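Local coordinates for protein beta-lactamase (Burkholderia cenocepacia, PDB 5E2G) that probably hydrolyses beta-lactams to substituted beta-amino acids, as a member of the class C beta-lactamase family linked to antibiotic resistance, at residues F258-G261 / P262-Q265; P287-F291 / D292-A296; Y274-L278 / P279-A283. All blocks are in the same frame, centred on the assembly; numbering follows the deposited sequence.

Contact 1 (F258-G261 / P262-Q265); sequences FRAG and PLTQ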
loop_
_atom_site.group_PDB
_atom_site.type_symbol
_atom_site.label_atom_id
_atom_site.label_comp_id
_atom_site.label_asym_id
_atom_site.label_seq_id
_atom_site.Cartn_x
_atom_site.Cartn_y
_atom_site.Cartn_z
ATOM N N PHE A 258 -15.146 4.073 -6.558
ATOM C CA PHE A 258 -15.602 5.416 -6.225
ATOM C C PHE A 258 -14.766 6.457 -6.947
ATOM O O PHE A 258 -13.563 6.278 -7.136
ATOM C CB PHE A 258 -15.489 5.728 -4.730
ATOM C CG PHE A 258 -16.383 4.910 -3.851
ATOM C CD1 PHE A 258 -15.910 3.749 -3.246
ATOM C CD2 PHE A 258 -17.679 5.325 -3.587
ATOM C CE1 PHE A 258 -16.728 2.998 -2.415
ATOM C CE2 PHE A 258 -18.502 4.588 -2.757
ATOM C CZ PHE A 258 -18.026 3.417 -2.170
ATOM N N ARG A 259 -15.409 7.559 -7.324
ATOM C CA ARG A 259 -14.703 8.809 -7.568
ATOM C C ARG A 259 -14.640 9.596 -6.270
ATOM O O ARG A 259 -15.634 9.691 -5.550
ATOM C CB ARG A 259 -15.406 9.669 -8.618
ATOM C CG ARG A 259 -15.826 8.939 -9.845
ATOM C CD ARG A 259 -14.650 8.476 -10.664
ATOM N NE ARG A 259 -15.135 7.837 -11.881
ATOM C CZ ARG A 259 -14.361 7.287 -12.801
ATOM N NH1 ARG A 259 -13.047 7.299 -12.640
ATOM N NH2 ARG A 259 -14.905 6.737 -13.882
ATOM N N ALA A 260 -13.473 10.165 -5.974
ATOM C CA ALA A 260 -13.345 11.141 -4.893
ATOM C C ALA A 260 -12.465 12.266 -5.411
ATOM O O ALA A 260 -11.260 12.076 -5.597
ATOM C CB ALA A 260 -12.764 10.522 -3.623
ATOM N N GLY A 261 -13.065 13.427 -5.661
ATOM C CA GLY A 261 -12.381 14.482 -6.365
ATOM C C GLY A 261 -11.733 13.963 -7.635
ATOM O O GLY A 261 -12.372 13.306 -8.459
ATOM N N PRO A 262 -10.429 14.219 -7.789
ATOM C CA PRO A 262 -9.708 13.769 -8.991
ATOM C C PRO A 262 -9.347 12.295 -8.976
ATOM O O PRO A 262 -8.895 11.765 -10.002
ATOM C CB PRO A 262 -8.437 14.611 -8.944
ATOM C CG PRO A 262 -8.168 14.700 -7.458
ATOM C CD PRO A 262 -9.529 14.895 -6.835
ATOM N N LEU A 263 -9.529 11.641 -7.846
ATOM C CA LEU A 263 -9.011 10.317 -7.576
ATOM C C LEU A 263 -10.092 9.280 -7.827
ATOM O O LEU A 263 -11.276 9.532 -7.606
ATOM C CB LEU A 263 -8.530 10.272 -6.123
ATOM C CG LEU A 263 -8.117 9.027 -5.361
ATOM C CD1 LEU A 263 -7.172 9.465 -4.255
ATOM C CD2 LEU A 263 -9.323 8.338 -4.776
ATOM N N THR A 264 -9.674 8.111 -8.299
ATOM C CA THR A 264 -10.548 6.950 -8.371
ATOM C C THR A 264 -10.030 5.910 -7.387
ATOM O O THR A 264 -8.838 5.591 -7.380
ATOM C CB THR A 264 -10.616 6.391 -9.792
ATOM O OG1 THR A 264 -11.146 7.397 -10.654
ATOM C CG2 THR A 264 -11.514 5.163 -9.852
ATOM N N GLN A 265 -10.922 5.414 -6.538
ATOM C CA GLN A 265 -10.574 4.504 -5.454
ATOM C C GLN A 265 -10.875 3.071 -5.868
ATOM O O GLN A 265 -12.037 2.730 -6.127
ATOM C CB GLN A 265 -11.348 4.867 -4.186
ATOM C CG GLN A 265 -11.017 3.997 -3.000
ATOM C CD GLN A 265 -9.571 4.130 -2.578
ATOM O OE1 GLN A 265 -9.139 5.203 -2.162
ATOM N NE2 GLN A 265 -8.811 3.040 -2.684
HETATM O O HOH W 1 -12.367 11.036 -9.781
#
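Arg259 and Thr264 sit opposite each other on one face of a two-stranded hairpin, their side chains running side by side and pointing the same way. The arginine chain bends at its second torsion (chi2 -68°), which brings the guanidinium edge alongside Thr264, and NH1 donates to Thr264 OG1 at 2.8 Å. The hydroxyl approaches at that edge, tilted 16° from the guanidinium plane, and the bond is bent, with an N-H...O angle of 137°. Thr264 CG2, anti to the backbone N, rests 3.6 Å from Phe258 O and also lies near NH1.

This is a tight beta hairpin closed by a type II' turn from Ala260 to Leu263, with Gly261 and Pro262 at its corners; it lies within the large antiparallel sheet of the beta-lactamase fold. A water donates to both Gly261 O and Leu263 O beside the turn. Next to the turn, Ala260 N gives a nearly straight bond to Leu263 O at 2.8 Å, whereas Leu263 N reaches Ala260 O from above the carbonyl plane.

The other face carries Phe258, Ala260, Leu263 and Gln265. Ala260 CB meets Leu263 CD2 at 4.2 Å, and Met289 of helix 287-291 covers both residues. Phe258 and Gln265 approach through their CB atoms, 4.3 Å apart; the glutamine chain then leads away from the hairpin partner, and its OE1 accepts a hydrogen bond from Arg146 NE.

Contact 2 (P287-F291 / D292-A296); sequences PKMLF and DAVPA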
loop_
_atom_site.group_PDB
_atom_site.type_symbol
_atom_site.label_atom_id
_atom_site.label_comp_id
_atom_site.label_asym_id
_atom_site.label_seq_id
_atom_site.Cartn_x
_atom_site.Cartn_y
_atom_site.Cartn_z
ATOM N N PRO A 287 -2.626 16.804 0.415
ATOM C CA PRO A 287 -3.057 16.629 1.814
ATOM C C PRO A 287 -4.561 16.606 2.002
ATOM O O PRO A 287 -5.044 15.887 2.883
ATOM C CB PRO A 287 -2.435 17.843 2.517
ATOM C CG PRO A 287 -1.268 18.217 1.662
ATOM C CD PRO A 287 -1.641 17.892 0.259
ATOM N N LYS A 288 -5.313 17.374 1.205
ATOM C CA LYS A 288 -6.770 17.362 1.306
ATOM C C LYS A 288 -7.332 15.954 1.158
ATOM O O LYS A 288 -8.310 15.593 1.823
ATOM C CB LYS A 288 -7.387 18.272 0.245
ATOM C CG LYS A 288 -8.910 18.111 0.124
ATOM C CD LYS A 288 -9.498 18.822 -1.093
ATOM C CE LYS A 288 -9.535 20.332 -0.912
ATOM N NZ LYS A 288 -8.205 20.984 -1.061
HETATM N N MSE A 289 -6.742 15.154 0.278
HETATM C CA MSE A 289 -7.194 13.788 0.087
HETATM C C MSE A 289 -6.931 12.982 1.346
HETATM O O MSE A 289 -7.757 12.180 1.775
HETATM C CB MSE A 289 -6.496 13.151 -1.114
HETATM C CG MSE A 289 -6.879 13.760 -2.440
HETATM SE SE MSE A 289 -8.800 13.682 -2.711
HETATM C CE MSE A 289 -9.077 11.795 -2.374
ATOM N N LEU A 290 -5.772 13.235 1.951
ATOM C CA LEU A 290 -5.300 12.401 3.048
ATOM C C LEU A 290 -6.050 12.645 4.351
ATOM O O LEU A 290 -6.219 11.710 5.143
ATOM C CB LEU A 290 -3.805 12.622 3.259
ATOM C CG LEU A 290 -2.889 11.786 2.364
ATOM C CD1 LEU A 290 -2.706 12.393 0.973
ATOM C CD2 LEU A 290 -1.553 11.575 3.056
ATOM N N PHE A 291 -6.515 13.869 4.600
ATOM C CA PHE A 291 -7.059 14.200 5.907
ATOM C C PHE A 291 -8.531 14.576 5.916
ATOM O O PHE A 291 -9.152 14.503 6.981
ATOM C CB PHE A 291 -6.250 15.343 6.536
ATOM C CG PHE A 291 -4.784 15.031 6.675
ATOM C CD1 PHE A 291 -4.336 14.178 7.675
ATOM C CD2 PHE A 291 -3.855 15.579 5.800
ATOM C CE1 PHE A 291 -2.994 13.879 7.803
ATOM C CE2 PHE A 291 -2.508 15.285 5.924
ATOM C CZ PHE A 291 -2.078 14.433 6.928
ATOM N N ASP A 292 -9.104 14.969 4.784
ATOM C CA ASP A 292 -10.485 15.421 4.747
ATOM C C ASP A 292 -11.425 14.270 4.407
ATOM O O ASP A 292 -11.008 13.207 3.949
ATOM C CB ASP A 292 -10.652 16.555 3.735
ATOM C CG ASP A 292 -9.803 17.772 4.068
ATOM O OD1 ASP A 292 -9.113 17.771 5.112
ATOM O OD2 ASP A 292 -9.830 18.742 3.284
ATOM N N ALA A 293 -12.717 14.504 4.641
ATOM C CA ALA A 293 -13.783 13.555 4.325
ATOM C C ALA A 293 -14.392 13.958 2.985
ATOM O O ALA A 293 -15.389 14.680 2.919
ATOM C CB ALA A 293 -14.830 13.527 5.432
ATOM N N VAL A 294 -13.791 13.471 1.911
ATOM C CA VAL A 294 -14.176 13.879 0.559
ATOM C C VAL A 294 -15.459 13.151 0.171
ATOM O O VAL A 294 -15.559 11.933 0.386
ATOM C CB VAL A 294 -13.048 13.566 -0.422
ATOM C CG1 VAL A 294 -13.394 14.071 -1.815
ATOM C CG2 VAL A 294 -11.741 14.172 0.060
ATOM N N PRO A 295 -16.457 13.839 -0.376
ATOM C CA PRO A 295 -17.615 13.129 -0.926
ATOM C C PRO A 295 -17.177 12.173 -2.024
ATOM O O PRO A 295 -16.357 12.512 -2.878
ATOM C CB PRO A 295 -18.500 14.256 -1.462
ATOM C CG PRO A 295 -18.142 15.422 -0.604
ATOM C CD PRO A 295 -16.667 15.296 -0.349
ATOM N N ALA A 296 -17.717 10.963 -1.982
ATOM C CA ALA A 296 -17.298 9.885 -2.864
ATOM C C ALA A 296 -18.515 9.351 -3.594
ATOM O O ALA A 296 -19.468 8.894 -2.958
ATOM C CB ALA A 296 -16.624 8.768 -2.068
#
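The carbonyl oxygen Lys288 O accepts a hydrogen bond from Asp292 N at 3.1 Å. The amide arrives from above the carbonyl plane, 36° out of it. Asp292 CB, from the donor residue itself, lies close to the same oxygen at 3.2 Å, and Val294 CG2 is only in loose contact with it at 4.1 Å. One N-H thus supplies the hydrogen bond across this junction, and the carbon neighbours add no second one.

Asp292 is the first residue to leave helical backbone angles after the short helix 287-291, and its amide makes the last i-to-i+4 bond before the chain runs on to strand 294-303. Its carboxylate folds back beside the final turn, with CG anti to the carbonyl carbon (chi1 -61°). That brings OD2 to 3.4 Å from Lys288 CG. The two side chains cross obliquely, and the lysine touches the acid with its aliphatic part. Two bends farther along the lysine leave NZ 5.2 Å from OD2, too far for a salt bridge.

The chain of selenomethionine Met289 sets off away from the segment that follows, but bends at chi2 and chi3 bring SE back to Val294 CG2 at 4.1 Å, the two side chains at about a right angle. The same valine methyl therefore faces both the selenium and Lys288 O. Ala260 of the neighbouring strand 256-260 touches Val294, and Arg146 lies against Met289, tying this helix-to-strand junction to the sheet.

The chemistry implies a helix end that rests on one backbone bond and light apolar packing, with the opposite charges of Lys288 and Asp292 probably adding a modest electrostatic attraction at the protein surface.

Contact 3 (Y274-L278 / P279-A283); sequences YPVAL and PTLLA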
loop_
_atom_site.group_PDB
_atom_site.type_symbol
_atom_site.label_atom_id
_atom_site.label_comp_id
_atom_site.label_asym_id
_atom_site.label_seq_id
_atom_site.Cartn_x
_atom_site.Cartn_y
_atom_site.Cartn_z
ATOM N N TYR A 274 -4.903 6.870 -17.870
ATOM C CA TYR A 274 -3.602 7.067 -18.496
ATOM C C TYR A 274 -3.765 7.299 -19.998
ATOM O O TYR A 274 -4.543 6.602 -20.644
ATOM C CB TYR A 274 -2.693 5.873 -18.254
ATOM C CG TYR A 274 -1.289 6.094 -18.758
ATOM C CD1 TYR A 274 -0.338 6.716 -17.959
ATOM C CD2 TYR A 274 -0.913 5.697 -20.041
ATOM C CE1 TYR A 274 0.945 6.927 -18.411
ATOM C CE2 TYR A 274 0.374 5.911 -20.503
ATOM C CZ TYR A 274 1.297 6.526 -19.682
ATOM O OH TYR A 274 2.583 6.742 -20.120
ATOM N N PRO A 275 -3.032 8.278 -20.565
ATOM C CA PRO A 275 -2.021 9.177 -19.981
ATOM C C PRO A 275 -2.589 10.156 -18.953
ATOM O O PRO A 275 -3.763 10.513 -19.038
ATOM C CB PRO A 275 -1.480 9.943 -21.198
ATOM C CG PRO A 275 -1.967 9.193 -22.399
ATOM C CD PRO A 275 -3.253 8.563 -21.990
ATOM N N VAL A 276 -1.762 10.591 -18.005
ATOM C CA VAL A 276 -2.212 11.369 -16.857
ATOM C C VAL A 276 -1.371 12.637 -16.752
ATOM O O VAL A 276 -0.139 12.576 -16.856
ATOM C CB VAL A 276 -2.123 10.536 -15.562
ATOM C CG1 VAL A 276 -0.753 9.869 -15.454
ATOM C CG2 VAL A 276 -2.428 11.390 -14.338
ATOM N N ALA A 277 -2.035 13.784 -16.554
ATOM C CA ALA A 277 -1.331 15.050 -16.368
ATOM C C ALA A 277 -0.849 15.169 -14.936
ATOM O O ALA A 277 -1.526 14.725 -14.003
ATOM C CB ALA A 277 -2.230 16.240 -16.702
ATOM N N LEU A 278 0.324 15.769 -14.757
ATOM C CA LEU A 278 0.861 15.891 -13.402
ATOM C C LEU A 278 -0.098 16.578 -12.430
ATOM O O LEU A 278 -0.263 16.069 -11.309
ATOM C CB LEU A 278 2.224 16.596 -13.430
ATOM C CG LEU A 278 2.831 16.753 -12.027
ATOM C CD1 LEU A 278 2.989 15.402 -11.352
ATOM C CD2 LEU A 278 4.163 17.497 -12.074
ATOM N N PRO A 279 -0.766 17.693 -12.775
ATOM C CA PRO A 279 -1.731 18.271 -11.825
ATOM C C PRO A 279 -2.764 17.269 -11.344
ATOM O O PRO A 279 -3.241 17.380 -10.211
ATOM C CB PRO A 279 -2.373 19.412 -12.625
ATOM C CG PRO A 279 -1.379 19.758 -13.668
ATOM C CD PRO A 279 -0.689 18.486 -14.021
ATOM N N THR A 280 -3.112 16.278 -12.166
ATOM C CA THR A 280 -4.057 15.265 -11.719
ATOM C C THR A 280 -3.483 14.458 -10.566
ATOM O O THR A 280 -4.175 14.200 -9.573
ATOM C CB THR A 280 -4.437 14.346 -12.875
ATOM O OG1 THR A 280 -5.179 15.089 -13.838
ATOM C CG2 THR A 280 -5.298 13.230 -12.374
ATOM N N LEU A 281 -2.211 14.073 -10.670
ATOM C CA LEU A 281 -1.579 13.284 -9.617
ATOM C C LEU A 281 -1.327 14.120 -8.380
ATOM O O LEU A 281 -1.526 13.649 -7.256
ATOM C CB LEU A 281 -0.266 12.696 -10.120
ATOM C CG LEU A 281 -0.389 11.780 -11.332
ATOM C CD1 LEU A 281 0.986 11.356 -11.786
ATOM C CD2 LEU A 281 -1.242 10.563 -10.997
ATOM N N LEU A 282 -0.876 15.361 -8.565
ATOM C CA LEU A 282 -0.647 16.229 -7.421
ATOM C C LEU A 282 -1.936 16.431 -6.635
ATOM O O LEU A 282 -1.943 16.323 -5.405
ATOM C CB LEU A 282 -0.066 17.572 -7.882
ATOM C CG LEU A 282 1.208 17.513 -8.734
ATOM C CD1 LEU A 282 1.565 18.867 -9.291
ATOM C CD2 LEU A 282 2.372 16.958 -7.948
ATOM N N ALA A 283 -3.046 16.695 -7.332
ATOM C CA ALA A 283 -4.318 16.920 -6.655
ATOM C C ALA A 283 -4.800 15.664 -5.943
ATOM O O ALA A 283 -5.351 15.743 -4.839
ATOM C CB ALA A 283 -5.366 17.397 -7.657
HETATM O O HOH W 2 -4.447 14.029 -16.742
#
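Val276 and Leu281 form one tightly packed part of this helix start, their side chains meeting at about a right angle. Val276 CG2 lies 3.6 Å from Leu281 CD2 and almost as near to CG, so one methyl fits against the branched end of the leucine. Its place follows from the valine's first torsion: CG2 is anti to the backbone N, while CG1 takes the more hindered site between N and the carbonyl carbon (chi1 49°). The same CG2 also touches Thr280 CB at 3.9 Å. Trp310 of strand 309-316 packs on both Val276 and Leu281, and Tyr352 of helix 344-357 covers Leu281 while its hydroxyl hydrogen-bonds Val276 O. Equally close are Leu278 and Leu282, which cross at a slant one helical turn apart: Leu278 CG meets Leu282 CD1 at 3.7 Å, and Leu278 CD1 packs on the other branch. Helix 344-357 touches this pair too, Glu345 on Leu282 and Tyr352 on Leu278.

Ala277 is the N-cap residue, and Pro279 follows within the first turn, where lacking an N-H costs no helical bond. Alanine has no side-chain acceptor with which to cap the first amides. Its carbonyl takes the usual bonds of a helix start: Thr280 N reaches Ala277 O at 2.9 Å from well above the carbonyl plane, and Leu281 N makes a weak, longer bond to it. The regular helical pattern sets in with Leu282 N to Leu278 O, a nearly straight bond of 2.9 Å.

Toward solvent the contacts thin out. Ala277 CB merely rests on Pro279 CD at 3.8 Å. A water hydrogen-bonds Thr280 OG1 at 3.2 Å, but its link to Ala277 N is too short to be trusted.

Contact 1 is the most buried of the three, contact 3 is partly buried and contact 2 lies at the surface. Contacts 1 and 2 serve the same sheet, since strands 256-260 and 294-303 are neighbours in it; Ala296 of contact 2 packs on the Phe258 ring of contact 1. Contact 3 lies between them in sequence, and its helix end reaches both: Ala283 touches Pro262 and Met289. Their chemistry differs accordingly. Backbone pairing dominates the hairpin, with one arginine-threonine bond added, whereas contact 2 ends a helix beside loosely spaced charges and contact 3 begins one with hydrocarbon packing.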